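Local coordinates for Rep protein (Adeno-associated virus - 5, PDB 1M55) that carries the endonuclease activity of a viral replication initiator and probably nicks DNA at the viral origin by a rolling-circle type, metal-dependent mechanism, at residues P51-A56 with W164-L169; H89-V94 with S147-A152; Y153-V158 with D170-A175. All coordinates share one frame; numbering follows the deposited sequence.

In the fold
Helix 50-71 supplies the first partner of contact 1, and the chain does not return to it until strand 162-167, more than a hundred residues later. Contact 2 opens and closes within that long loop: residues 89-94, on a zinc-binding strand of the central sheet, receive residues 147-152 at the start of helix 149-154. Contact 3 begins directly afterwards, in series with contact 2, but crosses contact 1, because residues 153-158 precede strand 162-167 and residues 170-175 follow it. Together the three contacts tie one long helix, the antiparallel sheet, the short helix 149-154 and the loop leading to helix 179-191 into one catalytic domain.

Contact 1: residues P51-A56 with W164-L169; sequences PQLTVA and WAWTNL
Leu-53 reaches from helix 50-71 toward two tryptophans of strand 162-167, setting one methyl over the Trp-164 indole and the other between the two residues. Its CG lies anti to the backbone N (chi1 175°), which sends the branched end out from the helix to the strand. Leu-53 CD2 comes down over one face of the Trp-164 indole, 4.0 Å from the centroid of the six-membered ring and 27° off the ring normal, a CH-pi contact displaced toward the rim. The ring atom nearest to Leu-53 CD2 is Trp-164 CE3, at 3.6 Å. The other methyl, Leu-53 CD1, fits between the two aromatic residues, 3.6 Å from Trp-164 CB and 3.8 Å from Trp-166 CZ2. Trp-164 and Trp-166 can share this leucine because alternate strand residues point the same way, whereas Ala-165 between them points away. Their indoles also meet each other, Trp-164 CD1 standing 3.3 Å above the plane of the Trp-166 ring. One helical turn beyond Leu-53, Ala-56 offers just a methyl: its CB is 4.5 Å from Trp-166 CH2, and a small residue suits a place beside so large an indole. Trp-164 also meets Trp-35 edge-to-face, and Trp-166 makes a cation-pi contact with Arg-60. Between helix and strand themselves, the attraction is dispersion and CH-pi contact, so it depends on shape and on exclusion of water rather than on directed polar bonds.

Contact 2: residues H89-V94 with S147-A152; sequences HLHTLV and SGYIPA. With ZN (zinc ion), chain C.
Leu-93 extends from strand 88-95 toward the first turn of helix 149-154, where it meets Tyr-149 and Ile-150. From CB, which points toward the helix, the chain runs to CG, set beside the backbone N and anti to the carbonyl carbon (chi1 -67°). CB and CG serve as the stalk; the touching is left to the two methyls. Leu-93 CD1, at the end of the extended arm, is 3.6 Å from Ile-150 CG1 and 3.8 Å from Tyr-149 CD2, approaching the tyrosine ring at its edge, near the ring plane. Leu-93 CD2 takes the neighbouring position, 4.0 Å from Tyr-149 CE2. Leucine suits the place because its CD1 can meet both partners while its CD2 adds a second touch on the tyrosine; Ile-150 slides past it in the opposite direction. On the same face of the strand stand His-89 and His-91, the histidines of the HUH motif that marks this nuclease family, with Leu-90 as the hydrophobic residue between them. The alternation of the strand turns both imidazoles to one side, where their NE2 atoms bind a zinc ion, His-91 NE2 at 2.0 Å, and Glu-82 is the third protein ligand. Leu-90, Thr-92 and Val-94 face the other way, onto helix 50-71. Although Tyr-149 OH and His-91 ND1 are 4.5 Å apart, both hydrogen-bond to the same carboxylate oxygen of Glu-6; that second-shell residue helps to fix the turn of the zinc-bound imidazole and holds the phenol of Tyr-149 beside it.

Contact 3: residues Y153-V158 with D170-A175; sequences YLLPKV and DEYKLA
Leu-155 and Ala-175 are the residues whose CA atoms come nearest across the two segments, 7.5 Å apart. Residues 154-157 form a type I beta turn in which Lys-157 N bonds to Leu-154 O at 3.3 Å; Leu-155 and Pro-156 occupy its two central positions, and the phi of -64° that Pro-156 adopts is one its ring readily allows. The facing segment is irregular. A weak bond from Lys-173 N to Asp-170 O, 3.4 Å long, spans the turn there, and residues 173-175 then follow helical backbone angles without the regular bonds. Neither segment is an extended strand here, and the contacts between them are made by side chains. Leu-155 does the reaching: its CG sits beside the backbone N (chi1 -63°), and the extended chain beyond carries both methyls to the loop. Leu-155 CD1 touches the ring of Tyr-172 obliquely, 4.0 Å from Tyr-172 CD2, with the two side chains crossing at about a right angle. CD2 of Leu-155 meets the methyl CB of Ala-175 at 4.2 Å. A branched leucine can serve two partners in this way, the small alanine lets the backbones come near, and the tyrosine offers the apolar carbons of its ring. Within its own loop, Tyr-172 has Glu-171 CG over the centre of one ring face, at a height of 4.0 Å. Arg-182 of helix 179-191 stitches the backbones together, NH1 bonding to Leu-155 O and NE to Ala-175 O. Leu-185 of the same helix packs on all three touching residues, while Phe-78 of strand 77-83 and Ile-150 of helix 149-154 both touch Leu-155 and Tyr-172, so the contact lies where two helices meet the sheet.

Contact 1: residues P51-A56 with W164-L169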
ATOM      1  N   PRO A  51      -1.169  11.358  10.357  1.00 10.21           N
ATOM      2  CA  PRO A  51      -2.369  10.625  10.785  1.00 10.02           C
ATOM      3  C   PRO A  51      -2.772   9.570   9.753  1.00  9.80           C
ATOM      4  O   PRO A  51      -3.077   8.424  10.101  1.00 10.30           O
ATOM      5  CB  PRO A  51      -3.420  11.729  10.901  1.00 10.65           C
ATOM      6  CG  PRO A  51      -2.604  12.915  11.308  1.00 10.95           C
ATOM      7  CD  PRO A  51      -1.411  12.811  10.383  1.00 11.00           C
ATOM      8  N   GLN A  52      -2.740   9.952   8.478  1.00  8.52           N
ATOM      9  CA  GLN A  52      -3.086   9.034   7.399  1.00  7.71           C
ATOM     10  C   GLN A  52      -2.042   7.923   7.281  1.00  7.52           C
ATOM     11  O   GLN A  52      -2.384   6.764   7.043  1.00  8.16           O
ATOM     12  CB  GLN A  52      -3.225   9.786   6.074  1.00  7.71           C
ATOM     13  CG  GLN A  52      -4.491  10.639   5.964  1.00 10.26           C
ATOM     14  CD  GLN A  52      -4.376  12.009   6.621  1.00 13.29           C
ATOM     15  OE1 GLN A  52      -3.340  12.372   7.179  1.00 10.06           O
ATOM     16  NE2 GLN A  52      -5.451  12.780   6.545  1.00 20.75           N
ATOM     17  N   LEU A  53      -0.771   8.274   7.456  1.00  7.43           N
ATOM     18  CA  LEU A  53       0.309   7.292   7.390  1.00  7.19           C
ATOM     19  C   LEU A  53       0.145   6.249   8.501  1.00  7.43           C
ATOM     20  O   LEU A  53       0.407   5.062   8.299  1.00  7.75           O
ATOM     21  CB  LEU A  53       1.669   7.982   7.509  1.00  7.20           C
ATOM     22  CG  LEU A  53       2.911   7.091   7.574  1.00  8.43           C
ATOM     23  CD1 LEU A  53       2.983   6.148   6.374  1.00  8.62           C
ATOM     24  CD2 LEU A  53       4.148   7.974   7.652  1.00  9.12           C
ATOM     25  N   THR A  54      -0.303   6.699   9.668  1.00  6.98           N
ATOM     26  CA  THR A  54      -0.514   5.805  10.799  1.00  7.19           C
ATOM     27  C   THR A  54      -1.550   4.736  10.442  1.00  7.56           C
ATOM     28  O   THR A  54      -1.340   3.545  10.703  1.00  7.99           O
ATOM     29  CB  THR A  54      -0.937   6.608  12.054  1.00  7.47           C
ATOM     30  OG1 THR A  54       0.141   7.479  12.432  1.00  7.27           O
ATOM     31  CG2 THR A  54      -1.271   5.680  13.215  1.00  6.66           C
ATOM     32  N   VAL A  55      -2.647   5.150   9.817  1.00  6.89           N
ATOM     33  CA  VAL A  55      -3.680   4.199   9.406  1.00  7.20           C
ATOM     34  C   VAL A  55      -3.120   3.296   8.306  1.00  6.50           C
ATOM     35  O   VAL A  55      -3.299   2.076   8.338  1.00  7.01           O
ATOM     36  CB  VAL A  55      -4.935   4.912   8.840  1.00  7.68           C
ATOM     37  CG1 VAL A  55      -5.991   3.886   8.452  1.00  7.78           C
ATOM     38  CG2 VAL A  55      -5.501   5.869   9.855  1.00  7.82           C
ATOM     39  N   ALA A  56      -2.421   3.908   7.352  1.00  5.95           N
ATOM     40  CA  ALA A  56      -1.842   3.188   6.222  1.00  6.53           C
ATOM     41  C   ALA A  56      -0.896   2.063   6.634  1.00  6.66           C
ATOM     42  O   ALA A  56      -0.988   0.949   6.108  1.00  7.30           O
ATOM     43  CB  ALA A  56      -1.127   4.157   5.297  1.00  6.56           C
ATOM     44  N   TRP A 164       5.019   7.536   1.520  1.00  8.45           N
ATOM     45  CA  TRP A 164       5.885   6.564   2.188  1.00  7.83           C
ATOM     46  C   TRP A 164       5.893   5.283   1.361  1.00  7.35           C
ATOM     47  O   TRP A 164       5.079   5.121   0.456  1.00  7.57           O
ATOM     48  CB  TRP A 164       5.327   6.254   3.583  1.00  8.00           C
ATOM     49  CG  TRP A 164       6.345   5.836   4.608  1.00  8.34           C
ATOM     50  CD1 TRP A 164       6.720   4.564   4.921  1.00  8.71           C
ATOM     51  CD2 TRP A 164       7.060   6.697   5.500  1.00  9.16           C
ATOM     52  NE1 TRP A 164       7.618   4.577   5.963  1.00  9.25           N
ATOM     53  CE2 TRP A 164       7.845   5.873   6.338  1.00  9.32           C
ATOM     54  CE3 TRP A 164       7.110   8.085   5.681  1.00  9.70           C
ATOM     55  CZ2 TRP A 164       8.670   6.392   7.341  1.00  9.74           C
ATOM     56  CZ3 TRP A 164       7.934   8.602   6.679  1.00 10.09           C
ATOM     57  CH2 TRP A 164       8.702   7.754   7.496  1.00 10.04           C
ATOM     58  N   ALA A 165       6.811   4.374   1.671  1.00  7.40           N
ATOM     59  CA  ALA A 165       6.876   3.099   0.968  1.00  7.37           C
ATOM     60  C   ALA A 165       7.602   2.084   1.837  1.00  7.39           C
ATOM     61  O   ALA A 165       8.412   2.456   2.689  1.00  7.41           O
ATOM     62  CB  ALA A 165       7.573   3.250  -0.389  1.00  7.54           C
ATOM     63  N   TRP A 166       7.283   0.810   1.628  1.00  7.95           N
ATOM     64  CA  TRP A 166       7.876  -0.292   2.382  1.00  7.93           C
ATOM     65  C   TRP A 166       8.115  -1.446   1.418  1.00  8.37           C
ATOM     66  O   TRP A 166       7.363  -1.631   0.459  1.00  8.32           O
ATOM     67  CB  TRP A 166       6.908  -0.807   3.457  1.00  7.85           C
ATOM     68  CG  TRP A 166       6.363   0.199   4.428  1.00  7.81           C
ATOM     69  CD1 TRP A 166       6.790   0.413   5.711  1.00  7.80           C
ATOM     70  CD2 TRP A 166       5.202   1.024   4.251  1.00  7.52           C
ATOM     71  NE1 TRP A 166       5.956   1.305   6.345  1.00  8.05           N
ATOM     72  CE2 TRP A 166       4.974   1.696   5.474  1.00  8.04           C
ATOM     73  CE3 TRP A 166       4.327   1.253   3.178  1.00  7.56           C
ATOM     74  CZ2 TRP A 166       3.904   2.581   5.657  1.00  7.66           C
ATOM     75  CZ3 TRP A 166       3.262   2.131   3.360  1.00  7.71           C
ATOM     76  CH2 TRP A 166       3.061   2.784   4.592  1.00  7.74           C
ATOM     77  N   THR A 167       9.122  -2.263   1.702  1.00  9.13           N
ATOM     78  CA  THR A 167       9.408  -3.415   0.858  1.00  8.93           C
ATOM     79  C   THR A 167      10.379  -4.364   1.538  1.00  9.94           C
ATOM     80  O   THR A 167      11.143  -3.957   2.422  1.00 10.08           O
ATOM     81  CB  THR A 167      10.031  -2.996  -0.497  1.00  8.85           C
ATOM     82  OG1 THR A 167      10.166  -4.144  -1.342  1.00  8.54           O
ATOM     83  CG2 THR A 167      11.401  -2.366  -0.295  1.00  8.67           C
ATOM     84  N   ASN A 168      10.286  -5.639   1.176  1.00  9.95           N
ATOM     85  CA  ASN A 168      11.212  -6.637   1.690  1.00 10.19           C
ATOM     86  C   ASN A 168      12.040  -7.163   0.511  1.00 11.10           C
ATOM     87  O   ASN A 168      12.666  -8.219   0.596  1.00 11.36           O
ATOM     88  CB  ASN A 168      10.511  -7.761   2.473  1.00  8.29           C
ATOM     89  CG  ASN A 168       9.493  -8.521   1.652  1.00 11.20           C
ATOM     90  OD1 ASN A 168       9.225  -8.189   0.497  1.00 10.13           O
ATOM     91  ND2 ASN A 168       8.899  -9.541   2.257  1.00  9.46           N
ATOM     92  N   LEU A 169      12.020  -6.414  -0.594  1.00 10.47           N
ATOM     93  CA  LEU A 169      12.805  -6.750  -1.779  1.00 11.53           C
ATOM     94  C   LEU A 169      14.123  -5.992  -1.621  1.00 12.33           C
ATOM     95  O   LEU A 169      14.142  -4.759  -1.632  1.00 11.81           O
ATOM     96  CB  LEU A 169      12.090  -6.295  -3.060  1.00 11.39           C
ATOM     97  CG  LEU A 169      10.790  -7.026  -3.410  1.00 12.35           C
ATOM     98  CD1 LEU A 169      10.027  -6.263  -4.478  1.00 13.10           C
ATOM     99  CD2 LEU A 169      11.099  -8.446  -3.868  1.00 13.01           C
TER

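Contact 2: residues H89-V94 with S147-A152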
ATOM      1  N   HIS A  89      -4.015   6.506  -0.682  1.00  6.86           N
ATOM      2  CA  HIS A  89      -4.178   5.104  -1.029  1.00  6.69           C
ATOM      3  C   HIS A  89      -2.861   4.364  -1.067  1.00  6.52           C
ATOM      4  O   HIS A  89      -1.792   4.972  -1.155  1.00  7.53           O
ATOM      5  CB  HIS A  89      -4.889   4.975  -2.385  1.00  6.88           C
ATOM      6  CG  HIS A  89      -4.164   5.645  -3.509  1.00  7.40           C
ATOM      7  ND1 HIS A  89      -4.209   7.000  -3.759  1.00  7.84           N
ATOM      8  CD2 HIS A  89      -3.307   5.129  -4.427  1.00  7.70           C
ATOM      9  CE1 HIS A  89      -3.392   7.259  -4.787  1.00  7.83           C
ATOM     10  NE2 HIS A  89      -2.824   6.153  -5.223  1.00  7.60           N
ATOM     11  N   LEU A  90      -2.956   3.044  -0.995  1.00  6.09           N
ATOM     12  CA  LEU A  90      -1.791   2.177  -1.020  1.00  6.71           C
ATOM     13  C   LEU A  90      -1.762   1.311  -2.268  1.00  7.43           C
ATOM     14  O   LEU A  90      -2.772   0.687  -2.613  1.00  8.02           O
ATOM     15  CB  LEU A  90      -1.817   1.227   0.185  1.00  7.06           C
ATOM     16  CG  LEU A  90      -1.633   1.788   1.595  1.00  7.76           C
ATOM     17  CD1 LEU A  90      -2.249   0.834   2.606  1.00  8.19           C
ATOM     18  CD2 LEU A  90      -0.157   2.017   1.872  1.00  7.28           C
ATOM     19  N   HIS A  91      -0.634   1.329  -2.974  1.00  7.69           N
ATOM     20  CA  HIS A  91      -0.441   0.445  -4.118  1.00  7.51           C
ATOM     21  C   HIS A  91       0.221  -0.733  -3.422  1.00  7.51           C
ATOM     22  O   HIS A  91       1.355  -0.623  -2.943  1.00  7.68           O
ATOM     23  CB  HIS A  91       0.522   1.037  -5.147  1.00  7.54           C
ATOM     24  CG  HIS A  91      -0.089   2.109  -5.988  1.00  7.79           C
ATOM     25  ND1 HIS A  91      -0.632   1.894  -7.235  1.00  7.89           N
ATOM     26  CD2 HIS A  91      -0.258   3.430  -5.732  1.00  7.89           C
ATOM     27  CE1 HIS A  91      -1.103   3.062  -7.689  1.00  7.84           C
ATOM     28  NE2 HIS A  91      -0.898   4.021  -6.812  1.00  7.94           N
ATOM     29  N   THR A  92      -0.519  -1.825  -3.292  1.00  7.45           N
ATOM     30  CA  THR A  92      -0.024  -3.004  -2.604  1.00  7.63           C
ATOM     31  C   THR A  92       0.367  -4.110  -3.580  1.00  8.06           C
ATOM     32  O   THR A  92      -0.498  -4.806  -4.120  1.00  8.23           O
ATOM     33  CB  THR A  92      -1.094  -3.513  -1.611  1.00  8.45           C
ATOM     34  OG1 THR A  92      -1.665  -2.389  -0.922  1.00 10.14           O
ATOM     35  CG2 THR A  92      -0.484  -4.460  -0.592  1.00  9.99           C
ATOM     36  N   LEU A  93       1.667  -4.226  -3.846  1.00  8.43           N
ATOM     37  CA  LEU A  93       2.173  -5.260  -4.742  1.00  9.31           C
ATOM     38  C   LEU A  93       2.653  -6.430  -3.899  1.00  9.19           C
ATOM     39  O   LEU A  93       3.550  -6.278  -3.064  1.00  9.30           O
ATOM     40  CB  LEU A  93       3.344  -4.742  -5.581  1.00 10.39           C
ATOM     41  CG  LEU A  93       3.100  -3.658  -6.628  1.00 13.21           C
ATOM     42  CD1 LEU A  93       4.429  -3.297  -7.282  1.00 14.34           C
ATOM     43  CD2 LEU A  93       2.113  -4.153  -7.664  1.00 15.11           C
ATOM     44  N   VAL A  94       2.045  -7.591  -4.100  1.00  9.27           N
ATOM     45  CA  VAL A  94       2.434  -8.784  -3.358  1.00 10.04           C
ATOM     46  C   VAL A  94       2.658  -9.887  -4.383  1.00  9.73           C
ATOM     47  O   VAL A  94       1.888 -10.017  -5.339  1.00  8.87           O
ATOM     48  CB  VAL A  94       1.359  -9.199  -2.340  1.00 11.36           C
ATOM     49  CG1 VAL A  94       1.912 -10.278  -1.430  1.00 11.79           C
ATOM     50  CG2 VAL A  94       0.929  -7.996  -1.507  1.00 11.84           C
ATOM     51  N   SER A 147       8.522  -7.192 -11.617  1.00 15.06           N
ATOM     52  CA  SER A 147       9.306  -6.215 -10.861  1.00 15.74           C
ATOM     53  C   SER A 147       9.520  -4.872 -11.553  1.00 13.96           C
ATOM     54  O   SER A 147       9.600  -3.839 -10.881  1.00 13.79           O
ATOM     55  CB  SER A 147      10.667  -6.808 -10.484  1.00 21.20           C
ATOM     56  OG  SER A 147      10.504  -8.079  -9.877  1.00 32.95           O
ATOM     57  N   GLY A 148       9.620  -4.893 -12.881  1.00 12.59           N
ATOM     58  CA  GLY A 148       9.836  -3.675 -13.645  1.00 11.61           C
ATOM     59  C   GLY A 148       8.795  -2.594 -13.414  1.00 11.35           C
ATOM     60  O   GLY A 148       9.081  -1.406 -13.581  1.00 11.17           O
ATOM     61  N   TYR A 149       7.591  -3.008 -13.033  1.00 10.91           N
ATOM     62  CA  TYR A 149       6.493  -2.086 -12.749  1.00 10.89           C
ATOM     63  C   TYR A 149       6.889  -1.121 -11.622  1.00 10.32           C
ATOM     64  O   TYR A 149       6.452   0.032 -11.593  1.00 10.15           O
ATOM     65  CB  TYR A 149       5.255  -2.896 -12.353  1.00 10.86           C
ATOM     66  CG  TYR A 149       4.011  -2.100 -12.011  1.00 11.23           C
ATOM     67  CD1 TYR A 149       3.146  -1.657 -13.012  1.00 11.67           C
ATOM     68  CD2 TYR A 149       3.650  -1.873 -10.679  1.00 11.35           C
ATOM     69  CE1 TYR A 149       1.944  -1.015 -12.699  1.00 11.42           C
ATOM     70  CE2 TYR A 149       2.449  -1.231 -10.353  1.00 11.96           C
ATOM     71  CZ  TYR A 149       1.602  -0.808 -11.370  1.00 13.61           C
ATOM     72  OH  TYR A 149       0.407  -0.192 -11.064  1.00 12.50           O
ATOM     73  N   ILE A 150       7.744  -1.580 -10.711  1.00  9.84           N
ATOM     74  CA  ILE A 150       8.180  -0.742  -9.599  1.00  9.52           C
ATOM     75  C   ILE A 150       8.990   0.476 -10.068  1.00  9.83           C
ATOM     76  O   ILE A 150       8.559   1.614  -9.855  1.00 10.13           O
ATOM     77  CB  ILE A 150       8.917  -1.580  -8.513  1.00  9.23           C
ATOM     78  CG1 ILE A 150       7.935  -2.589  -7.902  1.00  9.49           C
ATOM     79  CG2 ILE A 150       9.507  -0.675  -7.440  1.00  8.26           C
ATOM     80  CD1 ILE A 150       8.580  -3.662  -7.040  1.00 10.72           C
ATOM     81  N   PRO A 151      10.148   0.270 -10.734  1.00 10.16           N
ATOM     82  CA  PRO A 151      10.916   1.441 -11.185  1.00 10.66           C
ATOM     83  C   PRO A 151      10.227   2.242 -12.298  1.00 11.10           C
ATOM     84  O   PRO A 151      10.428   3.454 -12.420  1.00 11.80           O
ATOM     85  CB  PRO A 151      12.238   0.829 -11.666  1.00 10.50           C
ATOM     86  CG  PRO A 151      11.839  -0.544 -12.112  1.00 10.66           C
ATOM     87  CD  PRO A 151      10.891  -0.974 -11.010  1.00 10.50           C
ATOM     88  N   ALA A 152       9.396   1.571 -13.088  1.00 10.32           N
ATOM     89  CA  ALA A 152       8.699   2.228 -14.188  1.00 10.23           C
ATOM     90  C   ALA A 152       7.554   3.134 -13.765  1.00 10.64           C
ATOM     91  O   ALA A 152       7.403   4.242 -14.285  1.00 10.46           O
ATOM     92  CB  ALA A 152       8.173   1.186 -15.155  1.00 10.15           C
TER
HETATM   93 ZN    ZN C 202      -1.451   5.943  -6.734  1.00  9.85          ZN

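Contact 3: residues Y153-V158 with D170-A175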
ATOM      1  N   TYR A 153       6.789   2.687 -12.775  1.00 10.46           N
ATOM      2  CA  TYR A 153       5.602   3.411 -12.354  1.00 10.31           C
ATOM      3  C   TYR A 153       5.552   3.955 -10.931  1.00  9.88           C
ATOM      4  O   TYR A 153       5.089   5.074 -10.716  1.00 10.22           O
ATOM      5  CB  TYR A 153       4.409   2.492 -12.598  1.00 10.68           C
ATOM      6  CG  TYR A 153       3.045   3.105 -12.438  1.00 10.96           C
ATOM      7  CD1 TYR A 153       2.621   4.150 -13.263  1.00 10.67           C
ATOM      8  CD2 TYR A 153       2.133   2.568 -11.531  1.00 10.87           C
ATOM      9  CE1 TYR A 153       1.319   4.626 -13.196  1.00 11.75           C
ATOM     10  CE2 TYR A 153       0.833   3.036 -11.458  1.00 11.80           C
ATOM     11  CZ  TYR A 153       0.430   4.059 -12.296  1.00 13.03           C
ATOM     12  OH  TYR A 153      -0.876   4.476 -12.257  1.00 14.23           O
ATOM     13  N   LEU A 154       6.014   3.173  -9.961  1.00  8.53           N
ATOM     14  CA  LEU A 154       5.963   3.611  -8.568  1.00  8.13           C
ATOM     15  C   LEU A 154       7.127   4.481  -8.109  1.00  8.41           C
ATOM     16  O   LEU A 154       6.913   5.521  -7.484  1.00  8.91           O
ATOM     17  CB  LEU A 154       5.805   2.408  -7.639  1.00  7.74           C
ATOM     18  CG  LEU A 154       4.566   1.547  -7.899  1.00  8.42           C
ATOM     19  CD1 LEU A 154       4.527   0.414  -6.882  1.00  9.55           C
ATOM     20  CD2 LEU A 154       3.296   2.387  -7.813  1.00  8.91           C
ATOM     21  N   LEU A 155       8.354   4.076  -8.426  1.00  8.87           N
ATOM     22  CA  LEU A 155       9.526   4.848  -8.011  1.00  9.93           C
ATOM     23  C   LEU A 155       9.578   6.315  -8.468  1.00 10.51           C
ATOM     24  O   LEU A 155      10.113   7.158  -7.749  1.00 11.20           O
ATOM     25  CB  LEU A 155      10.831   4.132  -8.386  1.00 10.08           C
ATOM     26  CG  LEU A 155      11.101   2.766  -7.742  1.00 10.48           C
ATOM     27  CD1 LEU A 155      12.560   2.386  -7.965  1.00 11.32           C
ATOM     28  CD2 LEU A 155      10.792   2.801  -6.245  1.00  9.72           C
ATOM     29  N   PRO A 156       9.041   6.642  -9.666  1.00 10.56           N
ATOM     30  CA  PRO A 156       9.059   8.029 -10.152  1.00 10.54           C
ATOM     31  C   PRO A 156       8.258   9.046  -9.327  1.00 10.72           C
ATOM     32  O   PRO A 156       8.474  10.253  -9.463  1.00 11.39           O
ATOM     33  CB  PRO A 156       8.458   7.907 -11.554  1.00 10.85           C
ATOM     34  CG  PRO A 156       8.840   6.541 -11.979  1.00 11.09           C
ATOM     35  CD  PRO A 156       8.574   5.736 -10.735  1.00 10.61           C
ATOM     36  N   LYS A 157       7.301   8.583  -8.525  1.00  9.88           N
ATOM     37  CA  LYS A 157       6.491   9.503  -7.728  1.00  9.52           C
ATOM     38  C   LYS A 157       7.345  10.333  -6.771  1.00  9.74           C
ATOM     39  O   LYS A 157       8.282   9.817  -6.161  1.00 10.12           O
ATOM     40  CB  LYS A 157       5.409   8.755  -6.941  1.00  9.11           C
ATOM     41  CG  LYS A 157       4.115   8.498  -7.710  1.00 12.09           C
ATOM     42  CD  LYS A 157       4.237   7.346  -8.679  1.00 14.63           C
ATOM     43  CE  LYS A 157       2.976   7.196  -9.523  1.00 12.26           C
ATOM     44  NZ  LYS A 157       1.763   6.955  -8.704  1.00 11.65           N
ATOM     45  N   VAL A 158       7.030  11.622  -6.662  1.00  9.78           N
ATOM     46  CA  VAL A 158       7.758  12.520  -5.769  1.00  9.76           C
ATOM     47  C   VAL A 158       6.765  13.097  -4.760  1.00 10.41           C
ATOM     48  O   VAL A 158       5.552  12.895  -4.893  1.00 10.58           O
ATOM     49  CB  VAL A 158       8.463  13.677  -6.547  1.00  9.91           C
ATOM     50  CG1 VAL A 158       9.533  13.123  -7.467  1.00 10.02           C
ATOM     51  CG2 VAL A 158       7.449  14.481  -7.346  1.00 10.04           C
ATOM     52  N   ASP A 170      15.217  -6.729  -1.454  1.00 14.40           N
ATOM     53  CA  ASP A 170      16.541  -6.134  -1.263  1.00 15.73           C
ATOM     54  C   ASP A 170      16.899  -5.072  -2.296  1.00 15.01           C
ATOM     55  O   ASP A 170      17.472  -4.035  -1.962  1.00 15.14           O
ATOM     56  CB  ASP A 170      17.622  -7.223  -1.255  1.00 20.68           C
ATOM     57  CG  ASP A 170      17.482  -8.191  -0.084  1.00 32.17           C
ATOM     58  OD1 ASP A 170      17.017  -7.774   1.000  1.00 33.33           O
ATOM     59  OD2 ASP A 170      17.847  -9.375  -0.249  1.00 38.53           O
ATOM     60  N   GLU A 171      16.541  -5.326  -3.546  1.00 14.58           N
ATOM     61  CA  GLU A 171      16.833  -4.398  -4.630  1.00 15.24           C
ATOM     62  C   GLU A 171      16.197  -3.020  -4.443  1.00 15.10           C
ATOM     63  O   GLU A 171      16.753  -2.014  -4.893  1.00 15.81           O
ATOM     64  CB  GLU A 171      16.366  -5.008  -5.953  1.00 17.79           C
ATOM     65  CG  GLU A 171      16.660  -4.180  -7.192  1.00 26.96           C
ATOM     66  CD  GLU A 171      16.136  -4.824  -8.470  1.00 35.39           C
ATOM     67  OE1 GLU A 171      15.423  -5.848  -8.391  1.00 36.74           O
ATOM     68  OE2 GLU A 171      16.436  -4.300  -9.561  1.00 45.63           O
ATOM     69  N   TYR A 172      15.067  -2.962  -3.740  1.00 12.60           N
ATOM     70  CA  TYR A 172      14.355  -1.699  -3.546  1.00 12.03           C
ATOM     71  C   TYR A 172      14.305  -1.153  -2.124  1.00 12.13           C
ATOM     72  O   TYR A 172      13.693  -0.105  -1.888  1.00 12.22           O
ATOM     73  CB  TYR A 172      12.928  -1.822  -4.096  1.00 12.31           C
ATOM     74  CG  TYR A 172      12.893  -2.173  -5.563  1.00 12.87           C
ATOM     75  CD1 TYR A 172      12.436  -3.422  -5.996  1.00 13.19           C
ATOM     76  CD2 TYR A 172      13.370  -1.278  -6.516  1.00 12.92           C
ATOM     77  CE1 TYR A 172      12.465  -3.767  -7.350  1.00 14.28           C
ATOM     78  CE2 TYR A 172      13.403  -1.611  -7.863  1.00 13.62           C
ATOM     79  CZ  TYR A 172      12.954  -2.852  -8.276  1.00 14.99           C
ATOM     80  OH  TYR A 172      13.017  -3.172  -9.612  1.00 17.09           O
ATOM     81  N   LYS A 173      14.962  -1.832  -1.188  1.00 12.55           N
ATOM     82  CA  LYS A 173      14.962  -1.391   0.206  1.00 13.67           C
ATOM     83  C   LYS A 173      15.422   0.050   0.394  1.00 14.54           C
ATOM     84  O   LYS A 173      14.798   0.818   1.130  1.00 16.12           O
ATOM     85  CB  LYS A 173      15.805  -2.329   1.076  1.00 18.25           C
ATOM     86  CG  LYS A 173      15.119  -3.640   1.427  1.00 23.15           C
ATOM     87  CD  LYS A 173      16.009  -4.502   2.308  1.00 26.45           C
ATOM     88  CE  LYS A 173      15.257  -5.705   2.854  1.00 32.70           C
ATOM     89  NZ  LYS A 173      14.137  -5.291   3.750  1.00 40.08           N
ATOM     90  N   LEU A 174      16.505   0.429  -0.275  1.00 14.51           N
ATOM     91  CA  LEU A 174      17.013   1.789  -0.152  1.00 15.05           C
ATOM     92  C   LEU A 174      16.114   2.795  -0.876  1.00 14.03           C
ATOM     93  O   LEU A 174      15.853   3.882  -0.363  1.00 15.41           O
ATOM     94  CB  LEU A 174      18.447   1.866  -0.681  1.00 16.24           C
ATOM     95  CG  LEU A 174      19.113   3.243  -0.709  1.00 19.30           C
ATOM     96  CD1 LEU A 174      19.116   3.888   0.679  1.00 20.19           C
ATOM     97  CD2 LEU A 174      20.530   3.083  -1.238  1.00 20.82           C
ATOM     98  N   ALA A 175      15.612   2.407  -2.042  1.00 11.75           N
ATOM     99  CA  ALA A 175      14.747   3.270  -2.842  1.00 11.62           C
ATOM    100  C   ALA A 175      13.444   3.659  -2.152  1.00 11.50           C
ATOM    101  O   ALA A 175      12.946   4.766  -2.345  1.00 11.57           O
ATOM    102  CB  ALA A 175      14.439   2.601  -4.184  1.00 11.56           C
TER